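Local coordinates for protein HAD superfamily hydrolase (Brucella suis biovar 1, PDB 6NQ4) that probably acts as a phosphatase of the haloacid dehalogenase superfamily, hydrolysing phosphate esters at a site between its core and its cap, at residues Thr75-Pro78 with Gly83-Ala86; Asp110-Gly115 with Leu128-Gly133; Ala180-Met185 with Thr210-Lys215. All blocks are in the same frame, centred on the assembly; numbering follows the deposited sequence.

Contact 1 of 3, residues Thr75-Pro78 with Gly83-Ala86; sequences TNSP and GVVA. With PO4 (phosphate ion), chain G.
The hydroxyl oxygen OG1 of Thr75 is engaged twice. It donates to oxygen O2 of a bound phosphate, probably from the crystallisation liquor, 2.7 Å away, and accepts from the backbone N of Ser77 at 3.2 Å. The second bond is nearly straight, with an N-H...O angle of 166°, and closes an ST turn that bends the chain as it leaves strand 70-75. Because OG1 stands anti to the backbone N (chi1 173°), the methyl CG2 takes the crowded position between N and the carbonyl carbon and faces the helix, where it lies 4.3 Å from Val84 CG1. Threonine suits this place: one branch serves the anion while the other helps line an apolar interface. The phosphate is also held by the backbone N of Asn76, 2.8 Å from its O4, with an N-H...O angle of 169°.

Across the contact Val84 reaches back with both methyls. Its CG2 presses on the side chain of Ser77, 3.4 Å from OG and 3.7 Å from CB, while CG1 is the branch turned toward the Thr75 methyl. Beta-branched valine suits the helix here, since its two methyls diverge to meet Ser77 and Thr75 separately; its other neighbours, Val101 and Thr103, belong to strand 100-103. Ser77 OG meets a methyl here, but its polar partner is the backbone N of Arg79, a bond that ties the loop to the approach of helix 81-90. A phosphate-binding threonine ending the second core strand is consistent with motif II of the haloacid dehalogenase fold, whose threonine or serine binds the substrate phosphate.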
ATOM      1  N   THR A  75      -3.189   2.944  -0.539  1.00 13.48           N
ATOM      2  CA  THR A  75      -2.936   1.514  -0.552  1.00 13.57           C
ATOM      3  C   THR A  75      -1.522   1.223  -1.019  1.00 13.55           C
ATOM      4  O   THR A  75      -0.980   1.918  -1.876  1.00 14.23           O
ATOM      5  CB  THR A  75      -3.944   0.793  -1.493  1.00 15.58           C
ATOM      6  OG1 THR A  75      -3.595  -0.590  -1.621  1.00 15.64           O
ATOM      7  CG2 THR A  75      -3.968   1.410  -2.885  1.00 17.58           C
ATOM      8  N   ASN A  76      -0.929   0.180  -0.460  1.00 13.94           N
ATOM      9  CA  ASN A  76       0.393  -0.262  -0.904  1.00 13.80           C
ATOM     10  C   ASN A  76       0.384  -1.089  -2.197  1.00 14.48           C
ATOM     11  O   ASN A  76       1.436  -1.610  -2.588  1.00 14.82           O
ATOM     12  CB  ASN A  76       1.135  -0.999   0.218  1.00 15.08           C
ATOM     13  CG  ASN A  76       1.922  -0.042   1.096  1.00 14.66           C
ATOM     14  OD1 ASN A  76       2.059   1.144   0.759  1.00 15.42           O
ATOM     15  ND2 ASN A  76       2.473  -0.535   2.193  1.00 15.64           N
ATOM     16  N   SER A  77      -0.749  -1.219  -2.881  1.00 13.99           N
ATOM     17  CA  SER A  77      -0.749  -1.888  -4.173  1.00 13.58           C
ATOM     18  C   SER A  77       0.367  -1.334  -5.056  1.00 13.54           C
ATOM     19  O   SER A  77       0.532  -0.104  -5.137  1.00 14.54           O
ATOM     20  CB  SER A  77      -2.077  -1.658  -4.883  1.00 14.96           C
ATOM     21  OG  SER A  77      -2.023  -2.232  -6.180  1.00 15.76           O
ATOM     22  N   PRO A  78       1.129  -2.192  -5.737  1.00 13.90           N
ATOM     23  CA  PRO A  78       2.140  -1.711  -6.686  1.00 14.28           C
ATOM     24  C   PRO A  78       1.544  -1.253  -7.998  1.00 14.14           C
ATOM     25  O   PRO A  78       2.297  -0.768  -8.856  1.00 16.11           O
ATOM     26  CB  PRO A  78       3.001  -2.961  -6.908  1.00 16.24           C
ATOM     27  CG  PRO A  78       2.007  -4.085  -6.805  1.00 15.46           C
ATOM     28  CD  PRO A  78       1.074  -3.668  -5.690  1.00 14.98           C
ATOM     29  N   GLY A  83      -5.742   0.997 -12.139  1.00 14.22           N
ATOM     30  CA  GLY A  83      -5.991  -0.436 -12.023  1.00 14.65           C
ATOM     31  C   GLY A  83      -6.640  -0.804 -10.705  1.00 14.27           C
ATOM     32  O   GLY A  83      -7.501  -1.690 -10.661  1.00 14.42           O
ATOM     33  N   VAL A  84      -6.239  -0.134  -9.613  1.00 13.80           N
ATOM     34  CA  VAL A  84      -6.886  -0.360  -8.318  1.00 13.36           C
ATOM     35  C   VAL A  84      -8.342   0.087  -8.364  1.00 13.25           C
ATOM     36  O   VAL A  84      -9.222  -0.595  -7.832  1.00 14.21           O
ATOM     37  CB  VAL A  84      -6.080   0.342  -7.209  1.00 14.73           C
ATOM     38  CG1 VAL A  84      -6.846   0.327  -5.871  1.00 16.11           C
ATOM     39  CG2 VAL A  84      -4.678  -0.301  -7.088  1.00 16.52           C
ATOM     40  N   VAL A  85      -8.620   1.227  -9.005  1.00 13.60           N
ATOM     41  CA  VAL A  85     -10.003   1.677  -9.164  1.00 13.10           C
ATOM     42  C   VAL A  85     -10.828   0.637  -9.920  1.00 13.14           C
ATOM     43  O   VAL A  85     -11.945   0.291  -9.512  1.00 13.83           O
ATOM     44  CB  VAL A  85     -10.055   3.052  -9.863  1.00 13.30           C
ATOM     45  CG1 VAL A  85     -11.469   3.367 -10.357  1.00 14.60           C
ATOM     46  CG2 VAL A  85      -9.607   4.163  -8.914  1.00 15.43           C
ATOM     47  N   ALA A  86     -10.307   0.142 -11.047  1.00 12.21           N
ATOM     48  CA  ALA A  86     -11.060  -0.831 -11.839  1.00 12.50           C
ATOM     49  C   ALA A  86     -11.329  -2.098 -11.040  1.00 12.87           C
ATOM     50  O   ALA A  86     -12.442  -2.646 -11.072  1.00 14.03           O
ATOM     51  CB  ALA A  86     -10.292  -1.169 -13.113  1.00 13.62           C
TER
HETATM   52  P   PO4 G 305      -3.055  -2.095   1.593  0.85 18.16           P
HETATM   53  O1  PO4 G 305      -3.560  -2.626   2.934  0.85 19.60           O
HETATM   54  O2  PO4 G 305      -4.222  -1.745   0.687  0.85 16.10           O
HETATM   55  O3  PO4 G 305      -2.351  -3.360   1.067  0.85 21.39           O
HETATM   56  O4  PO4 G 305      -2.042  -0.995   1.796  0.85 17.76           O

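Contact 2 of 3, residues Asp110-Gly115 with Leu128-Gly133; sequences DLIAEG and LAIYDG
Ile112 meets Ile130 and Tyr131 in the cap of this two-domain hydrolase, where helix 104-114 and the 3-10 segment 128-131 pack together beside a parallel alpha/beta sheet. From the buried side of the helix, CB of Ile112 points toward the 3-10 turn and the side chain divides. CG2, the short branch, looks at the ring of Tyr131, 4.2 Å from its CD1. CG1 stands anti to the carbonyl carbon (chi1 -65°) and the chain then extends (chi2 169°), which carries the terminal methyl CD1 farthest from the helix. That methyl does most of the touching: it lies 3.8 Å from Ile130 CD1 and 3.9 Å from Ile130 CG1, and it approaches Tyr131 CE1 obliquely at 4.1 Å. Isoleucine fits because its two arms can reach two partners at once from one helical position.

The contact is wholly apolar and is walled by the sheet itself, with Ile119 of strand 118-122 and Val148 of strand 146-149 against Ile112. Tyr131 OH is hydrogen-bonded to His121 ND1, so the phenol can bury its ring without leaving its hydroxyl unpaired, and Arg109, one turn back on the helix, donates through NH1 to the carbonyl of Asp132. Within the turn, the backbone N of Tyr131 bonds to Leu128 O at 3.1 Å, the i to i+3 step of a 3-10 helix. In this segment two successive side chains lie against each other, Ile130 CG2 3.6 Å above the centre of the Tyr131 ring.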
ATOM      1  N   ASP A 110       8.044   7.656  -9.378  1.00 19.68           N
ATOM      2  CA  ASP A 110       9.065   8.692  -9.252  1.00 21.36           C
ATOM      3  C   ASP A 110      10.453   8.090  -8.993  1.00 21.86           C
ATOM      4  O   ASP A 110      11.455   8.562  -9.544  1.00 23.60           O
ATOM      5  CB  ASP A 110       8.652   9.707  -8.180  1.00 25.23           C
ATOM      6  CG  ASP A 110       7.317  10.378  -8.496  1.00 32.69           C
ATOM      7  OD1 ASP A 110       7.058  10.666  -9.684  1.00 35.38           O
ATOM      8  OD2 ASP A 110       6.519  10.603  -7.562  1.00 36.31           O
ATOM      9  N   LEU A 111      10.537   7.048  -8.163  1.00 19.42           N
ATOM     10  CA  LEU A 111      11.804   6.339  -7.991  1.00 18.48           C
ATOM     11  C   LEU A 111      12.249   5.691  -9.290  1.00 19.62           C
ATOM     12  O   LEU A 111      13.436   5.740  -9.640  1.00 20.50           O
ATOM     13  CB  LEU A 111      11.680   5.266  -6.900  1.00 18.99           C
ATOM     14  CG  LEU A 111      11.471   5.755  -5.472  1.00 20.66           C
ATOM     15  CD1 LEU A 111      11.200   4.556  -4.557  1.00 21.35           C
ATOM     16  CD2 LEU A 111      12.679   6.564  -5.002  1.00 24.79           C
ATOM     17  N   ILE A 112      11.317   5.076 -10.025  1.00 18.13           N
ATOM     18  CA  ILE A 112      11.700   4.375 -11.250  1.00 19.01           C
ATOM     19  C   ILE A 112      12.307   5.351 -12.244  1.00 20.34           C
ATOM     20  O   ILE A 112      13.331   5.061 -12.883  1.00 21.42           O
ATOM     21  CB  ILE A 112      10.491   3.625 -11.841  1.00 17.44           C
ATOM     22  CG1 ILE A 112      10.025   2.515 -10.886  1.00 17.38           C
ATOM     23  CG2 ILE A 112      10.854   3.007 -13.174  1.00 19.19           C
ATOM     24  CD1 ILE A 112       8.695   1.904 -11.269  1.00 17.51           C
ATOM     25  N   ALA A 113      11.703   6.530 -12.369  1.00 22.04           N
ATOM     26  CA  ALA A 113      12.191   7.536 -13.309  1.00 23.56           C
ATOM     27  C   ALA A 113      13.561   8.081 -12.920  1.00 24.65           C
ATOM     28  O   ALA A 113      14.330   8.508 -13.797  1.00 27.56           O
ATOM     29  CB  ALA A 113      11.171   8.677 -13.393  1.00 25.10           C
ATOM     30  N   GLU A 114      13.868   8.106 -11.621  1.00 25.15           N
ATOM     31  CA  GLU A 114      15.130   8.614 -11.092  1.00 28.27           C
ATOM     32  C   GLU A 114      16.272   7.623 -11.237  1.00 26.09           C
ATOM     33  O   GLU A 114      17.436   8.034 -11.301  1.00 27.70           O
ATOM     34  CB  GLU A 114      14.990   8.806  -9.586  1.00 34.61           C
ATOM     35  CG  GLU A 114      14.603  10.152  -9.105  1.00 41.75           C
ATOM     36  CD  GLU A 114      14.778  10.236  -7.602  1.00 47.35           C
ATOM     37  OE1 GLU A 114      13.919   9.693  -6.875  1.00 47.81           O
ATOM     38  OE2 GLU A 114      15.798  10.800  -7.152  1.00 50.50           O
ATOM     39  N   GLY A 115      15.979   6.325 -11.223  1.00 24.02           N
ATOM     40  CA  GLY A 115      17.020   5.323 -11.204  1.00 23.88           C
ATOM     41  C   GLY A 115      17.508   4.948 -12.585  1.00 24.69           C
ATOM     42  O   GLY A 115      17.205   5.619 -13.578  1.00 25.75           O
ATOM     43  N   LEU A 128       3.364  -4.854 -14.986  1.00 20.38           N
ATOM     44  CA  LEU A 128       4.101  -4.011 -15.935  1.00 20.22           C
ATOM     45  C   LEU A 128       3.426  -2.662 -16.187  1.00 19.86           C
ATOM     46  O   LEU A 128       4.060  -1.752 -16.745  1.00 21.58           O
ATOM     47  CB  LEU A 128       4.268  -4.736 -17.277  1.00 22.14           C
ATOM     48  CG  LEU A 128       5.085  -6.030 -17.249  1.00 23.18           C
ATOM     49  CD1 LEU A 128       5.021  -6.689 -18.638  1.00 25.41           C
ATOM     50  CD2 LEU A 128       6.510  -5.735 -16.842  1.00 24.98           C
ATOM     51  N   ALA A 129       2.159  -2.504 -15.799  1.00 21.00           N
ATOM     52  CA  ALA A 129       1.479  -1.219 -15.931  1.00 20.07           C
ATOM     53  C   ALA A 129       2.220  -0.073 -15.234  1.00 20.60           C
ATOM     54  O   ALA A 129       2.073   1.089 -15.645  1.00 21.52           O
ATOM     55  CB  ALA A 129       0.047  -1.352 -15.406  1.00 22.75           C
ATOM     56  N   ILE A 130       3.025  -0.372 -14.208  1.00 19.59           N
ATOM     57  CA  ILE A 130       3.753   0.665 -13.483  1.00 17.99           C
ATOM     58  C   ILE A 130       4.732   1.426 -14.377  1.00 17.95           C
ATOM     59  O   ILE A 130       5.085   2.572 -14.068  1.00 19.12           O
ATOM     60  CB  ILE A 130       4.465   0.044 -12.249  1.00 17.22           C
ATOM     61  CG1 ILE A 130       4.861   1.123 -11.228  1.00 17.69           C
ATOM     62  CG2 ILE A 130       5.666  -0.808 -12.699  1.00 17.89           C
ATOM     63  CD1 ILE A 130       5.386   0.553  -9.905  1.00 17.66           C
ATOM     64  N   TYR A 131       5.183   0.826 -15.484  1.00 18.16           N
ATOM     65  CA  TYR A 131       6.177   1.466 -16.347  1.00 19.41           C
ATOM     66  C   TYR A 131       5.571   2.320 -17.444  1.00 22.46           C
ATOM     67  O   TYR A 131       6.327   2.961 -18.186  1.00 22.44           O
ATOM     68  CB  TYR A 131       7.089   0.416 -17.007  1.00 19.56           C
ATOM     69  CG  TYR A 131       7.714  -0.521 -16.009  1.00 19.54           C
ATOM     70  CD1 TYR A 131       8.696  -0.073 -15.127  1.00 19.19           C
ATOM     71  CD2 TYR A 131       7.315  -1.849 -15.940  1.00 18.99           C
ATOM     72  CE1 TYR A 131       9.248  -0.927 -14.181  1.00 18.30           C
ATOM     73  CE2 TYR A 131       7.865  -2.720 -14.995  1.00 18.58           C
ATOM     74  CZ  TYR A 131       8.836  -2.252 -14.131  1.00 18.17           C
ATOM     75  OH  TYR A 131       9.387  -3.095 -13.190  1.00 19.13           O
ATOM     76  N   ASP A 132       4.251   2.312 -17.600  1.00 24.29           N
ATOM     77  CA  ASP A 132       3.629   3.032 -18.706  1.00 27.73           C
ATOM     78  C   ASP A 132       4.018   4.503 -18.677  1.00 28.21           C
ATOM     79  O   ASP A 132       3.859   5.178 -17.656  1.00 28.19           O
ATOM     80  CB  ASP A 132       2.112   2.894 -18.614  1.00 34.16           C
ATOM     81  CG  ASP A 132       1.633   1.505 -18.967  1.00 41.35           C
ATOM     82  OD1 ASP A 132       2.381   0.771 -19.649  1.00 43.75           O
ATOM     83  OD2 ASP A 132       0.504   1.149 -18.568  1.00 45.53           O
ATOM     84  N   GLY A 133       4.540   4.993 -19.801  1.00 29.84           N
ATOM     85  CA  GLY A 133       4.907   6.388 -19.937  1.00 29.81           C
ATOM     86  C   GLY A 133       6.257   6.759 -19.372  1.00 30.84           C
ATOM     87  O   GLY A 133       6.671   7.918 -19.505  1.00 32.92           O
TER

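Contact 3 of 3, residues Ala180-Met185 with Thr210-Lys215; sequences ANPDIM and TLIAGK. With EDO (1,2-ethanediol), chain D; EDO (1,2-ethanediol), chain C; PO4 (phosphate ion), chain G.
Pro182 lays its ring against the methyl CG2 of Ile212 and over the backbone that follows it. CG is only 3.5 Å from Ile212 CG2, tighter than usual for two carbons, and the two side chains pass each other pointing opposite ways. On the same ring CB lies 3.3 Å from Lys215 O, while CD approaches Gly214 CA to 4.1 Å. Gly214, with no side chain, lets the ring come this close to its backbone, Pro182 CG lying 3.7 Å from Gly214 C. Proline's compact, rigid ring can lie flush along Ile212, Gly214 and Lys215.

The residues flanking Pro182 form an Asx turn: Asn181 OD1 accepts from the backbone N of Asp183 at 2.9 Å, the donor above the amide plane. Asp183 OD1 accepts from Asn76 ND2, which fixes the carboxylate, and OD2 accepts from a hydroxyl of 1,2-ethanediol at 2.8 Å, a molecule also bound by Asn181 ND2.

Lys215 brings the other segment to the same site. Its chain bends at chi3 (-70°), and NZ donates to phosphate O4 at 2.8 Å. Salt bridges to Asp42 and Asp251 further fix the ammonium, as expected for the motif III lysine of haloacid dehalogenases, while Asp42 also ligates the sodium ion.

Residues 180-185 follow strand 177-179, and 210-215 begins as the neighbouring parallel strand 210-212 of the cap sheet and runs on into the loop. Helix 104-114 packs on both, Ser104 touching Pro182, and Val107 and Leu111 touching Ala213; helix 218-232 covers Lys215 with Ile220 and Tyr221.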
ATOM      1  N   ALA A 180       8.061  -1.757  -5.036  1.00 14.29           N
ATOM      2  CA  ALA A 180       6.821  -1.033  -5.320  1.00 14.48           C
ATOM      3  C   ALA A 180       5.688  -1.337  -4.341  1.00 14.98           C
ATOM      4  O   ALA A 180       4.626  -0.707  -4.431  1.00 16.21           O
ATOM      5  CB  ALA A 180       6.338  -1.304  -6.753  1.00 16.79           C
ATOM      6  N   ASN A 181       5.872  -2.285  -3.416  1.00 14.92           N
ATOM      7  CA  ASN A 181       4.839  -2.624  -2.437  1.00 14.84           C
ATOM      8  C   ASN A 181       5.535  -3.069  -1.159  1.00 14.80           C
ATOM      9  O   ASN A 181       5.994  -4.217  -1.062  1.00 16.05           O
ATOM     10  CB  ASN A 181       3.923  -3.724  -2.963  1.00 14.98           C
ATOM     11  CG  ASN A 181       2.929  -4.194  -1.929  1.00 15.45           C
ATOM     12  OD1 ASN A 181       2.836  -3.626  -0.827  1.00 16.21           O
ATOM     13  ND2 ASN A 181       2.165  -5.241  -2.272  1.00 16.85           N
ATOM     14  N   PRO A 182       5.586  -2.208  -0.135  1.00 15.92           N
ATOM     15  CA  PRO A 182       6.248  -2.563   1.132  1.00 16.47           C
ATOM     16  C   PRO A 182       5.614  -3.709   1.908  1.00 16.48           C
ATOM     17  O   PRO A 182       6.281  -4.224   2.817  1.00 18.52           O
ATOM     18  CB  PRO A 182       6.141  -1.262   1.954  1.00 18.20           C
ATOM     19  CG  PRO A 182       5.947  -0.191   0.975  1.00 18.98           C
ATOM     20  CD  PRO A 182       5.191  -0.789  -0.171  1.00 17.30           C
ATOM     21  N   ASP A 183       4.358  -4.080   1.639  1.00 16.51           N
ATOM     22  CA  ASP A 183       3.707  -5.132   2.429  1.00 15.91           C
ATOM     23  C   ASP A 183       4.497  -6.437   2.312  1.00 17.02           C
ATOM     24  O   ASP A 183       5.060  -6.747   1.260  1.00 17.70           O
ATOM     25  CB  ASP A 183       2.293  -5.420   1.899  1.00 17.59           C
ATOM     26  CG  ASP A 183       1.289  -4.272   2.123  1.00 19.46           C
ATOM     27  OD1 ASP A 183       1.614  -3.271   2.794  1.00 20.10           O
ATOM     28  OD2 ASP A 183       0.143  -4.403   1.610  1.00 19.57           O
ATOM     29  N   ILE A 184       4.525  -7.220   3.401  1.00 17.30           N
ATOM     30  CA  ILE A 184       5.141  -8.544   3.347  1.00 18.04           C
ATOM     31  C   ILE A 184       4.170  -9.570   2.778  1.00 16.76           C
ATOM     32  O   ILE A 184       4.528 -10.380   1.913  1.00 16.92           O
ATOM     33  CB  ILE A 184       5.628  -8.956   4.746  1.00 19.85           C
ATOM     34  CG1 ILE A 184       6.578  -7.904   5.315  1.00 21.96           C
ATOM     35  CG2 ILE A 184       6.240 -10.381   4.711  1.00 20.24           C
ATOM     36  CD1 ILE A 184       7.734  -7.596   4.419  1.00 23.84           C
ATOM     37  N   MET A 185       2.937  -9.563   3.270  1.00 16.92           N
ATOM     38  CA  MET A 185       1.868 -10.414   2.753  1.00 16.95           C
ATOM     39  C   MET A 185       0.630  -9.560   2.574  1.00 17.13           C
ATOM     40  O   MET A 185       0.539  -8.443   3.093  1.00 17.42           O
ATOM     41  CB  MET A 185       1.514 -11.585   3.692  1.00 19.78           C
ATOM     42  CG  MET A 185       2.708 -12.456   4.052  1.00 20.80           C
ATOM     43  SD  MET A 185       2.231 -14.080   4.688  1.00 24.62           S
ATOM     44  CE  MET A 185       2.039 -14.954   3.118  1.00 26.27           C
ATOM     45  N   THR A 210      17.744  -1.025  -0.883  1.00 19.24           N
ATOM     46  CA  THR A 210      16.346  -0.970  -1.301  1.00 18.46           C
ATOM     47  C   THR A 210      15.843   0.467  -1.266  1.00 19.44           C
ATOM     48  O   THR A 210      16.270   1.287  -0.437  1.00 22.40           O
ATOM     49  CB  THR A 210      15.427  -1.852  -0.425  1.00 20.89           C
ATOM     50  OG1 THR A 210      15.526  -1.424   0.937  1.00 23.97           O
ATOM     51  CG2 THR A 210      15.826  -3.314  -0.514  1.00 22.01           C
ATOM     52  N   LEU A 211      14.925   0.757  -2.179  1.00 17.88           N
ATOM     53  CA  LEU A 211      14.315   2.075  -2.300  0.61 17.01           C
ATOM     54  C   LEU A 211      12.811   1.880  -2.282  1.00 18.01           C
ATOM     55  O   LEU A 211      12.273   1.140  -3.108  1.00 18.02           O
ATOM     56  CB  LEU A 211      14.749   2.767  -3.595  0.61 19.14           C
ATOM     57  CG  LEU A 211      16.244   3.052  -3.707  0.61 19.73           C
ATOM     58  CD1 LEU A 211      17.008   1.882  -4.337  0.61 20.49           C
ATOM     59  CD2 LEU A 211      16.460   4.344  -4.475  0.61 21.53           C
ATOM     60  N   ILE A 212      12.145   2.522  -1.323  1.00 18.10           N
ATOM     61  CA  ILE A 212      10.739   2.269  -1.020  1.00 17.60           C
ATOM     62  C   ILE A 212      10.023   3.602  -0.821  1.00 18.69           C
ATOM     63  O   ILE A 212      10.571   4.532  -0.218  1.00 22.35           O
ATOM     64  CB  ILE A 212      10.612   1.353   0.228  1.00 20.09           C
ATOM     65  CG1 ILE A 212      11.605   0.172   0.139  1.00 22.94           C
ATOM     66  CG2 ILE A 212       9.191   0.816   0.354  1.00 22.35           C
ATOM     67  CD1 ILE A 212      11.476  -0.899   1.242  1.00 24.79           C
ATOM     68  N   ALA A 213       8.810   3.703  -1.363  1.00 16.78           N
ATOM     69  CA  ALA A 213       8.032   4.931  -1.280  1.00 16.37           C
ATOM     70  C   ALA A 213       6.647   4.756  -0.676  1.00 16.77           C
ATOM     71  O   ALA A 213       6.048   5.760  -0.271  1.00 16.90           O
ATOM     72  CB  ALA A 213       7.885   5.568  -2.675  1.00 18.26           C
ATOM     73  N   GLY A 214       6.136   3.518  -0.575  1.00 16.40           N
ATOM     74  CA  GLY A 214       4.819   3.265  -0.024  1.00 15.81           C
ATOM     75  C   GLY A 214       4.802   3.341   1.499  1.00 15.59           C
ATOM     76  O   GLY A 214       5.799   3.660   2.144  1.00 16.91           O
ATOM     77  N   LYS A 215       3.623   3.055   2.082  1.00 16.01           N
ATOM     78  CA  LYS A 215       3.473   3.122   3.534  1.00 16.48           C
ATOM     79  C   LYS A 215       4.453   2.157   4.188  1.00 17.01           C
ATOM     80  O   LYS A 215       4.562   1.011   3.750  1.00 17.16           O
ATOM     81  CB  LYS A 215       2.054   2.710   3.953  1.00 16.04           C
ATOM     82  CG  LYS A 215       0.934   3.577   3.347  1.00 16.94           C
ATOM     83  CD  LYS A 215      -0.469   3.090   3.740  1.00 18.23           C
ATOM     84  CE  LYS A 215      -0.826   1.767   3.075  1.00 18.37           C
ATOM     85  NZ  LYS A 215      -2.256   1.387   3.303  1.00 18.85           N
TER
HETATM   86  C1  EDO D 302      14.009   5.188  -0.685  1.00 60.45           C
HETATM   87  O1  EDO D 302      14.340   6.542  -1.010  1.00 60.94           O
HETATM   88  C2  EDO D 302      14.018   4.954   0.823  1.00 59.97           C
HETATM   89  O2  EDO D 302      13.761   3.569   1.095  1.00 59.02           O
HETATM   90  C1  EDO C 301      -2.127  -5.246  -2.566  1.00 26.14           C
HETATM   91  O1  EDO C 301      -1.371  -5.925  -3.582  1.00 30.25           O
HETATM   92  C2  EDO C 301      -1.172  -4.633  -1.546  1.00 23.76           C
HETATM   93  O2  EDO C 301      -0.410  -5.648  -0.850  1.00 19.49           O
HETATM   94  P   PO4 G 305      -3.055  -2.095   1.593  0.85 18.16           P
HETATM   95  O1  PO4 G 305      -3.560  -2.626   2.934  0.85 19.60           O
HETATM   96  O2  PO4 G 305      -4.222  -1.745   0.687  0.85 16.10           O
HETATM   97  O3  PO4 G 305      -2.351  -3.360   1.067  0.85 21.39           O
HETATM   98  O4  PO4 G 305      -2.042  -0.995   1.796  0.85 17.76           O

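From the N terminus the three contacts close in series, none enclosing or crossing another. Contact 1 closes a short loop between core strand 70-75 and helix 81-90; contact 2 closes the connection from helix 104-114 through strand 118-122 to the 3-10 segment 128-131; contact 3 spans the longest loop, from strand 177-179 through helix 196-205 to strand 210-212. Asn76 joins contacts 1 and 3: its OD1 lies 2.8 Å from Lys215 N and its ND2 2.9 Å from Asp183 OD1, and both contacts touch the same phosphate. Ile130 links the others, its CD1 touching Pro78 O and Ala180 CB, while Leu111 packs on Ala213. Core and cap thus meet at the probable active site.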